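Local atomic coordinates of uncharacterized protein DUF2179 (Eubacterium ventriosum, PDB entry 3HLU), a protein that is of unknown function, though this piece is the C-terminal DUF2179 domain, probably GlnB-like in fold, of a membrane protein of the YitT family. Residues A[6-11]-A[53-58]; A[15-20]-A[68-73]; A[31-36]-A[48-53]. All blocks are in the same frame, centred on the assembly; numbering follows the deposited sequence.

Contact 1: A[6-11]-A[53-58]; sequences DQQTMV and VMRKAT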
loop_
_atom_site.group_PDB
_atom_site.type_symbol
_atom_site.label_atom_id
_atom_site.label_comp_id
_atom_site.label_asym_id
_atom_site.label_seq_id
_atom_site.Cartn_x
_atom_site.Cartn_y
_atom_site.Cartn_z
ATOM N N ASP A 6 -12.984 -17.661 4.190
ATOM C CA ASP A 6 -12.854 -17.070 2.852
ATOM C C ASP A 6 -13.845 -15.929 2.573
ATOM O O ASP A 6 -14.589 -15.948 1.573
ATOM C CB ASP A 6 -12.940 -18.139 1.749
ATOM C CG ASP A 6 -11.564 -18.685 1.349
ATOM O OD1 ASP A 6 -10.709 -18.845 2.255
ATOM O OD2 ASP A 6 -11.339 -18.951 0.136
ATOM N N GLN A 7 -13.846 -14.941 3.456
ATOM C CA GLN A 7 -14.639 -13.738 3.238
ATOM C C GLN A 7 -13.919 -12.864 2.213
ATOM O O GLN A 7 -12.697 -12.661 2.296
ATOM C CB GLN A 7 -14.826 -12.975 4.552
ATOM C CG GLN A 7 -15.145 -13.861 5.756
ATOM C CD GLN A 7 -14.319 -13.496 6.981
ATOM O OE1 GLN A 7 -13.084 -13.485 6.929
ATOM N NE2 GLN A 7 -14.996 -13.205 8.092
ATOM N N GLN A 8 -14.670 -12.363 1.236
ATOM C CA GLN A 8 -14.091 -11.471 0.236
ATOM C C GLN A 8 -13.453 -10.253 0.904
ATOM O O GLN A 8 -14.131 -9.498 1.609
ATOM C CB GLN A 8 -15.122 -11.047 -0.823
ATOM C CG GLN A 8 -15.175 -11.982 -2.030
ATOM C CD GLN A 8 -15.909 -11.379 -3.213
ATOM O OE1 GLN A 8 -17.084 -11.004 -3.109
ATOM N NE2 GLN A 8 -15.220 -11.289 -4.353
ATOM N N THR A 9 -12.147 -10.080 0.670
ATOM C CA THR A 9 -11.360 -8.978 1.244
ATOM C C THR A 9 -10.554 -8.175 0.200
ATOM O O THR A 9 -10.094 -8.725 -0.807
ATOM C CB THR A 9 -10.417 -9.485 2.353
ATOM O OG1 THR A 9 -9.625 -8.389 2.844
ATOM C CG2 THR A 9 -9.520 -10.638 1.826
HETATM N N MSE A 10 -10.396 -6.871 0.454
HETATM C CA MSE A 10 -9.771 -5.933 -0.490
HETATM C C MSE A 10 -8.245 -5.942 -0.373
HETATM O O MSE A 10 -7.701 -5.968 0.738
HETATM C CB MSE A 10 -10.286 -4.517 -0.240
HETATM C CG MSE A 10 -9.357 -3.452 -0.737
HETATM SE SE MSE A 10 -9.674 -3.119 -2.626
HETATM C CE MSE A 10 -10.864 -1.585 -2.353
ATOM N N VAL A 11 -7.553 -5.908 -1.509
ATOM C CA VAL A 11 -6.107 -6.078 -1.494
ATOM C C VAL A 11 -5.355 -5.095 -2.367
ATOM O O VAL A 11 -5.723 -4.835 -3.495
ATOM C CB VAL A 11 -5.713 -7.502 -1.881
ATOM C CG1 VAL A 11 -4.233 -7.588 -2.155
ATOM C CG2 VAL A 11 -6.103 -8.448 -0.780
ATOM N N VAL A 53 -10.358 -7.138 -5.101
ATOM C CA VAL A 53 -11.142 -7.804 -4.073
ATOM C C VAL A 53 -11.140 -9.287 -4.374
ATOM O O VAL A 53 -11.249 -9.692 -5.530
ATOM C CB VAL A 53 -12.581 -7.294 -4.035
ATOM C CG1 VAL A 53 -12.605 -5.792 -3.782
ATOM C CG2 VAL A 53 -13.286 -7.623 -5.348
HETATM N N MSE A 54 -11.000 -10.095 -3.334
HETATM C CA MSE A 54 -10.789 -11.514 -3.528
HETATM C C MSE A 54 -10.885 -12.284 -2.220
HETATM O O MSE A 54 -10.760 -11.717 -1.144
HETATM C CB MSE A 54 -9.417 -11.741 -4.155
HETATM C CG MSE A 54 -8.272 -11.576 -3.164
HETATM SE SE MSE A 54 -6.474 -11.740 -3.957
HETATM C CE MSE A 54 -6.160 -9.867 -4.454
ATOM N N ARG A 55 -11.115 -13.587 -2.341
ATOM C CA ARG A 55 -11.204 -14.486 -1.204
ATOM C C ARG A 55 -9.780 -14.883 -0.815
ATOM O O ARG A 55 -8.863 -14.744 -1.630
ATOM C CB ARG A 55 -12.044 -15.715 -1.584
ATOM C CG ARG A 55 -13.159 -15.420 -2.604
ATOM C CD ARG A 55 -14.139 -16.578 -2.783
ATOM N NE ARG A 55 -15.285 -16.473 -1.873
ATOM C CZ ARG A 55 -16.341 -17.287 -1.897
ATOM N NH1 ARG A 55 -17.341 -17.122 -1.030
ATOM N NH2 ARG A 55 -16.400 -18.274 -2.787
ATOM N N LYS A 56 -9.592 -15.368 0.419
ATOM C CA LYS A 56 -8.256 -15.737 0.923
ATOM C C LYS A 56 -7.550 -16.856 0.130
ATOM O O LYS A 56 -6.324 -16.873 0.015
ATOM C CB LYS A 56 -8.315 -16.130 2.403
ATOM C CG LYS A 56 -9.204 -15.240 3.291
ATOM C CD LYS A 56 -9.191 -15.728 4.767
ATOM C CE LYS A 56 -10.391 -15.194 5.559
ATOM N NZ LYS A 56 -10.616 -15.936 6.835
ATOM N N ALA A 57 -8.315 -17.798 -0.400
ATOM C CA ALA A 57 -7.745 -18.863 -1.218
ATOM C C ALA A 57 -7.054 -18.280 -2.436
ATOM O O ALA A 57 -5.950 -18.689 -2.800
ATOM C CB ALA A 57 -8.824 -19.819 -1.652
ATOM N N THR A 58 -7.723 -17.328 -3.073
ATOM C CA THR A 58 -7.153 -16.629 -4.210
ATOM C C THR A 58 -5.841 -15.932 -3.805
ATOM O O THR A 58 -4.886 -15.876 -4.584
ATOM C CB THR A 58 -8.138 -15.575 -4.778
ATOM O OG1 THR A 58 -9.476 -16.094 -4.787
ATOM C CG2 THR A 58 -7.737 -15.181 -6.173
#

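Contact 2: A[15-20]-A[68-73]; sequences SAKRKI and EVDPDA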
loop_
_atom_site.group_PDB
_atom_site.type_symbol
_atom_site.label_atom_id
_atom_site.label_comp_id
_atom_site.label_asym_id
_atom_site.label_seq_id
_atom_site.Cartn_x
_atom_site.Cartn_y
_atom_site.Cartn_z
ATOM N N SER A 15 4.106 -3.201 -6.435
ATOM C CA SER A 15 5.208 -3.784 -7.165
ATOM C C SER A 15 5.653 -2.932 -8.331
ATOM O O SER A 15 4.840 -2.359 -9.036
ATOM C CB SER A 15 4.827 -5.159 -7.681
ATOM O OG SER A 15 5.705 -5.568 -8.712
ATOM N N ALA A 16 6.962 -2.867 -8.540
ATOM C CA ALA A 16 7.513 -2.209 -9.710
ATOM C C ALA A 16 7.039 -2.896 -10.990
ATOM O O ALA A 16 6.769 -2.226 -12.000
ATOM C CB ALA A 16 9.031 -2.201 -9.641
ATOM N N LYS A 17 6.936 -4.228 -10.940
ATOM C CA LYS A 17 6.542 -5.038 -12.093
ATOM C C LYS A 17 5.010 -5.226 -12.170
ATOM O O LYS A 17 4.513 -6.220 -12.687
ATOM C CB LYS A 17 7.241 -6.400 -12.025
ATOM C CG LYS A 17 8.786 -6.371 -11.977
ATOM C CD LYS A 17 9.445 -6.304 -13.378
ATOM C CE LYS A 17 9.810 -4.851 -13.792
ATOM N NZ LYS A 17 9.860 -4.623 -15.292
ATOM N N ARG A 18 4.257 -4.254 -11.677
ATOM C CA ARG A 18 2.820 -4.432 -11.517
ATOM C C ARG A 18 2.047 -4.694 -12.820
ATOM O O ARG A 18 1.101 -5.477 -12.808
ATOM C CB ARG A 18 2.201 -3.265 -10.745
ATOM C CG ARG A 18 1.818 -2.093 -11.624
ATOM C CD ARG A 18 3.029 -1.271 -12.020
ATOM N NE ARG A 18 3.391 -0.338 -10.946
ATOM C CZ ARG A 18 3.201 0.982 -10.987
ATOM N NH1 ARG A 18 3.571 1.734 -9.950
ATOM N NH2 ARG A 18 2.658 1.551 -12.070
ATOM N N LYS A 19 2.422 -4.055 -13.928
ATOM C CA LYS A 19 1.719 -4.302 -15.187
ATOM C C LYS A 19 1.767 -5.782 -15.598
ATOM O O LYS A 19 0.764 -6.385 -15.963
ATOM C CB LYS A 19 2.257 -3.428 -16.323
ATOM C CG LYS A 19 1.610 -3.804 -17.657
ATOM C CD LYS A 19 2.189 -3.100 -18.890
ATOM C CE LYS A 19 1.410 -3.543 -20.141
ATOM N NZ LYS A 19 1.666 -2.683 -21.340
ATOM N N ILE A 20 2.950 -6.368 -15.534
ATOM C CA ILE A 20 3.098 -7.808 -15.721
ATOM C C ILE A 20 2.248 -8.637 -14.745
ATOM O O ILE A 20 1.552 -9.568 -15.143
ATOM C CB ILE A 20 4.571 -8.211 -15.573
ATOM C CG1 ILE A 20 5.418 -7.459 -16.606
ATOM C CG2 ILE A 20 4.728 -9.695 -15.727
ATOM C CD1 ILE A 20 6.910 -7.634 -16.411
ATOM N N GLU A 68 6.938 -15.440 -8.544
ATOM C CA GLU A 68 7.319 -15.764 -9.898
ATOM C C GLU A 68 7.700 -14.535 -10.726
ATOM O O GLU A 68 8.256 -14.667 -11.808
ATOM C CB GLU A 68 6.159 -16.515 -10.549
ATOM C CG GLU A 68 6.422 -17.075 -11.934
ATOM C CD GLU A 68 5.608 -18.351 -12.204
ATOM O OE1 GLU A 68 4.870 -18.814 -11.288
ATOM O OE2 GLU A 68 5.725 -18.896 -13.330
ATOM N N VAL A 69 7.412 -13.338 -10.231
ATOM C CA VAL A 69 7.552 -12.154 -11.074
ATOM C C VAL A 69 8.367 -11.068 -10.418
ATOM O O VAL A 69 9.265 -10.498 -11.044
ATOM C CB VAL A 69 6.191 -11.542 -11.395
ATOM C CG1 VAL A 69 6.368 -10.241 -12.153
ATOM C CG2 VAL A 69 5.357 -12.514 -12.172
ATOM N N ASP A 70 8.018 -10.772 -9.166
ATOM C CA ASP A 70 8.680 -9.744 -8.380
ATOM C C ASP A 70 8.684 -10.162 -6.917
ATOM O O ASP A 70 7.684 -10.021 -6.208
ATOM C CB ASP A 70 7.985 -8.393 -8.547
ATOM C CG ASP A 70 8.598 -7.298 -7.671
ATOM O OD1 ASP A 70 9.571 -7.580 -6.935
ATOM O OD2 ASP A 70 8.100 -6.144 -7.713
ATOM N N PRO A 71 9.824 -10.689 -6.464
ATOM C CA PRO A 71 10.114 -11.111 -5.092
ATOM C C PRO A 71 9.982 -9.977 -4.086
ATOM O O PRO A 71 9.794 -10.229 -2.893
ATOM C CB PRO A 71 11.578 -11.539 -5.169
ATOM C CG PRO A 71 11.778 -11.933 -6.588
ATOM C CD PRO A 71 10.935 -10.996 -7.385
ATOM N N ASP A 72 10.098 -8.739 -4.547
ATOM C CA ASP A 72 10.056 -7.609 -3.629
ATOM C C ASP A 72 8.659 -7.059 -3.488
ATOM O O ASP A 72 8.377 -6.304 -2.560
ATOM C CB ASP A 72 11.021 -6.525 -4.071
ATOM C CG ASP A 72 12.469 -6.988 -4.007
ATOM O OD1 ASP A 72 13.134 -7.000 -5.080
ATOM O OD2 ASP A 72 12.923 -7.376 -2.891
ATOM N N ALA A 73 7.784 -7.449 -4.406
ATOM C CA ALA A 73 6.380 -7.079 -4.315
ATOM C C ALA A 73 5.795 -7.458 -2.959
ATOM O O ALA A 73 6.277 -8.366 -2.278
ATOM C CB ALA A 73 5.586 -7.725 -5.429
HETATM O O HOH W 1 8.567 -3.917 -6.325
#

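Contact 3: A[31-36]-A[48-53]; sequences LGVTML and EVIMCV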
loop_
_atom_site.group_PDB
_atom_site.type_symbol
_atom_site.label_atom_id
_atom_site.label_comp_id
_atom_site.label_asym_id
_atom_site.label_seq_id
_atom_site.Cartn_x
_atom_site.Cartn_y
_atom_site.Cartn_z
ATOM N N LEU A 31 -8.916 -12.830 -12.569
ATOM C CA LEU A 31 -9.223 -11.844 -11.549
ATOM C C LEU A 31 -9.397 -10.495 -12.181
ATOM O O LEU A 31 -8.628 -10.109 -13.069
ATOM C CB LEU A 31 -8.107 -11.775 -10.519
ATOM C CG LEU A 31 -8.070 -12.940 -9.547
ATOM C CD1 LEU A 31 -6.740 -12.942 -8.900
ATOM C CD2 LEU A 31 -9.194 -12.808 -8.542
ATOM N N GLY A 32 -10.424 -9.784 -11.730
ATOM C CA GLY A 32 -10.649 -8.411 -12.139
ATOM C C GLY A 32 -9.959 -7.451 -11.189
ATOM O O GLY A 32 -10.168 -7.493 -9.962
ATOM N N VAL A 33 -9.118 -6.592 -11.755
ATOM C CA VAL A 33 -8.352 -5.661 -10.951
ATOM C C VAL A 33 -8.502 -4.231 -11.466
ATOM O O VAL A 33 -8.757 -3.998 -12.662
ATOM C CB VAL A 33 -6.851 -6.072 -10.863
ATOM C CG1 VAL A 33 -6.724 -7.577 -10.678
ATOM C CG2 VAL A 33 -6.083 -5.630 -12.084
ATOM N N THR A 34 -8.372 -3.280 -10.546
ATOM C CA THR A 34 -8.339 -1.868 -10.904
ATOM C C THR A 34 -6.933 -1.343 -10.656
ATOM O O THR A 34 -6.309 -1.658 -9.650
ATOM C CB THR A 34 -9.314 -1.033 -10.058
ATOM O OG1 THR A 34 -10.449 -1.832 -9.686
ATOM C CG2 THR A 34 -9.762 0.183 -10.843
HETATM N N MSE A 35 -6.433 -0.551 -11.586
HETATM C CA MSE A 35 -5.132 0.047 -11.401
HETATM C C MSE A 35 -5.272 1.403 -10.713
HETATM O O MSE A 35 -5.353 2.442 -11.352
HETATM C CB MSE A 35 -4.402 0.165 -12.730
HETATM C CG MSE A 35 -2.912 0.056 -12.562
HETATM SE SE MSE A 35 -2.396 -1.714 -11.914
HETATM C CE MSE A 35 -2.200 -2.573 -13.632
ATOM N N LEU A 36 -5.316 1.359 -9.388
ATOM C CA LEU A 36 -5.401 2.537 -8.535
ATOM C C LEU A 36 -4.123 3.385 -8.488
ATOM O O LEU A 36 -3.002 2.893 -8.666
ATOM C CB LEU A 36 -5.778 2.097 -7.124
ATOM C CG LEU A 36 -5.747 3.180 -6.051
ATOM C CD1 LEU A 36 -6.652 4.337 -6.459
ATOM C CD2 LEU A 36 -6.164 2.620 -4.684
ATOM N N GLU A 48 1.565 3.605 -9.036
ATOM C CA GLU A 48 0.308 2.911 -9.252
ATOM C C GLU A 48 0.265 1.659 -8.418
ATOM O O GLU A 48 1.251 0.939 -8.279
ATOM C CB GLU A 48 0.200 2.451 -10.692
ATOM C CG GLU A 48 -0.133 3.473 -11.737
ATOM C CD GLU A 48 -0.474 2.773 -13.044
ATOM O OE1 GLU A 48 0.207 1.748 -13.370
ATOM O OE2 GLU A 48 -1.434 3.230 -13.718
ATOM N N VAL A 49 -0.919 1.368 -7.924
ATOM C CA VAL A 49 -1.123 0.226 -7.078
ATOM C C VAL A 49 -2.190 -0.654 -7.728
ATOM O O VAL A 49 -3.104 -0.139 -8.352
ATOM C CB VAL A 49 -1.532 0.730 -5.673
ATOM C CG1 VAL A 49 -2.439 -0.248 -4.946
ATOM C CG2 VAL A 49 -0.295 1.076 -4.868
ATOM N N ILE A 50 -2.051 -1.975 -7.625
ATOM C CA ILE A 50 -3.115 -2.883 -8.054
ATOM C C ILE A 50 -4.106 -3.118 -6.919
ATOM O O ILE A 50 -3.737 -3.583 -5.845
ATOM C CB ILE A 50 -2.584 -4.267 -8.517
ATOM C CG1 ILE A 50 -1.554 -4.135 -9.626
ATOM C CG2 ILE A 50 -3.718 -5.153 -8.985
ATOM C CD1 ILE A 50 -0.877 -5.437 -9.933
HETATM N N MSE A 51 -5.373 -2.797 -7.169
HETATM C CA MSE A 51 -6.447 -3.109 -6.241
HETATM C C MSE A 51 -7.274 -4.308 -6.712
HETATM O O MSE A 51 -7.627 -4.421 -7.879
HETATM C CB MSE A 51 -7.338 -1.897 -6.048
HETATM C CG MSE A 51 -8.639 -2.207 -5.352
HETATM SE SE MSE A 51 -9.512 -0.515 -4.965
HETATM C CE MSE A 51 -8.514 0.640 -6.210
ATOM N N CYS A 52 -7.587 -5.206 -5.795
ATOM C CA CYS A 52 -8.316 -6.387 -6.162
ATOM C C CYS A 52 -9.054 -6.930 -4.951
ATOM O O CYS A 52 -8.464 -7.138 -3.896
ATOM C CB CYS A 52 -7.356 -7.426 -6.728
ATOM S SG CYS A 52 -8.158 -8.928 -7.345
ATOM N N VAL A 53 -10.358 -7.138 -5.101
ATOM C CA VAL A 53 -11.142 -7.804 -4.073
ATOM C C VAL A 53 -11.140 -9.287 -4.374
ATOM O O VAL A 53 -11.249 -9.692 -5.530
ATOM C CB VAL A 53 -12.581 -7.294 -4.035
ATOM C CG1 VAL A 53 -12.605 -5.792 -3.782
ATOM C CG2 VAL A 53 -13.286 -7.623 -5.348
HETATM O O HOH W 2 -11.479 -5.737 -8.093
#

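Contact 1: A[6-11]-A[53-58]
The carboxylate of Asp6 lies over the first turn of helix 56-67, and Ala57 N reaches its OD2 from above the carboxylate plane, 41° out of it, in a hydrogen bond of 3.3 Å. Asp6 OD1 lies 3.6 Å from Lys56 CB. The Arg55 guanidinium, the second flat group, is met obliquely by Asp6 O and by the Gln8 chain, which brings its CG 4.0 Å from Arg55 CG while the Gln8 amide is turned 76° from the guanidinium. On the other side of the backbone Gln7 and Lys56 run side by side and point the same way, with Gln7 OE1 3.5 Å from Lys56 CE.

Further along, the backbones pair as antiparallel strands. Thr9 and Met54 form a hydrogen-bonded pair, Thr9 N giving a nearly straight bond of 2.8 Å to Met54 O and Met54 N returning one of 3.0 Å to Thr9 O. Thr9 OG1 is anti to its own nitrogen, which leaves CG2 beside Met54 O. On the same face the selenomethionine Met54 bends at its last torsion and meets Val11 at about a right angle, its CE 3.5 Å from Val11 CB; Met75 and Val77 of strand 74-77 also touch Val11. On the other face Met10 and Val53 form a non-hydrogen-bonded pair, with Met10 SE 4.1 Å from Val53 CG1.

The contact thus passes from backbone hydrogen bonds flanked by mainly apolar side chains to a polar, largely exposed end. Asp6 accepts from a backbone N-H at the start of a helix, where the helix dipole probably favours a negative charge, and the nearby Arg55 and Lys56, though not in ion contact with the carboxylate, are likely to add to that effect.

Contact 2: A[15-20]-A[68-73]
Ser15 OG donates to Asp70 OD2 over 2.7 Å, using that oxygen's anti lone pair. Asp70 CG stands anti to the backbone nitrogen (chi1 177°), which carries the carboxylate across to Ser15. A water bridges the same oxygen to the backbone of Ala16, giving to Asp70 OD2 and accepting from Ala16 N at 2.9 Å. The other oxygen serves its own loop: Asp72 N bonds to Asp70 OD1 at 2.7 Å, from above the carboxylate plane, to make an Asx turn, with a weak bond from Ala73 N beside it. On the facing side Arg18 NE meets Ser15 O in the plane of its guanidinium.

Apolar contacts flank this. Val69 CG1 touches Lys17 CB at 3.9 Å and Ile20 CG2 at 4.0 Å, while Ser15 CB meets Ala73 CB. A leucine here has no carboxylate, so Ser15 OG and the water would probably lose their acceptor and the turn at Asp72 would be less firmly held.

The contact joins the turn leading from strand 9-14 into helix 18-28 to the loop between helix 56-67 and strand 74-77. Val69 also packs on Ile21 and Arg24 of helix 18-28, and Ala73 forms backbone hydrogen bonds with the second subunit.

Contact 3: A[31-36]-A[48-53]
Met51 reaches across to Leu36 with the end of its chain. From its backbone the selenomethionine sets out with CB 3.8 Å from Thr34 O, and CG stands anti to its nitrogen (chi1 167°). The chain stays extended to SE and then bends, which swings the methyl CE over to the neighbouring strand: it lies against Leu36 CB and CD2, with Thr34 CB at 4.3 Å. Met10 and Tyr12 of strand 9-14 touch this same face, on Met51 and Leu36 respectively.

Backbone hydrogen bonds join the two strands. Thr34 and Met51 form a hydrogen-bonded pair, Thr34 N to Met51 O at 3.0 Å in the carbonyl plane and Met51 N to Thr34 O at 2.9 Å; Val49 N adds an almost straight bond to Leu36 O. Met35, at the centre of an inverse gamma turn, pairs with Ile50 on the other face. There its selenium comes against Ile50 CG1, and its CG lies 3.6 Å from Glu48 OE1, an oxygen of the carboxylate that forms a salt bridge with Arg18. Val33 sets CB against Ile50 CG2 (3.8 Å) and CG1 against Cys52 SG (3.9 Å). At the far end a water accepts weakly from Val53 N and gives to Gly32 O.

Helix 18-28 packs on the face of Met35 and Ile50 through Ala22. Strands 34-40 and 48-54 form a beta hairpin, the second and third strands of a beta-alpha-beta-beta-alpha-beta order with sheet order 2-3-1-4, the ferredoxin-like topology expected of a GlnB-like domain.

In the fold
Contacts 1 and 3 are neighbouring strand pairings in one sheet; contact 2 joins a turn and a loop on the opposite side of the chain's centre from contact 1. Contacts 1 and 3 share Val53 and strand 48-54, which lies between strands 34-40 and 9-14; their centres are about 13 Å apart. Where they meet, Val11 O lies 3.0 Å from Cys52 N, a probable hydrogen bond. Contact 2 has its centre about 20 Å from that of contact 1 and about 13 Å from the centre of contact 3, to which it is tied by the salt bridge of Arg18 NH2 with Glu48 OE1 at 2.8 Å. Along the chain, contact 3 is nested inside the loops closed by both other contacts, whose own segments alternate.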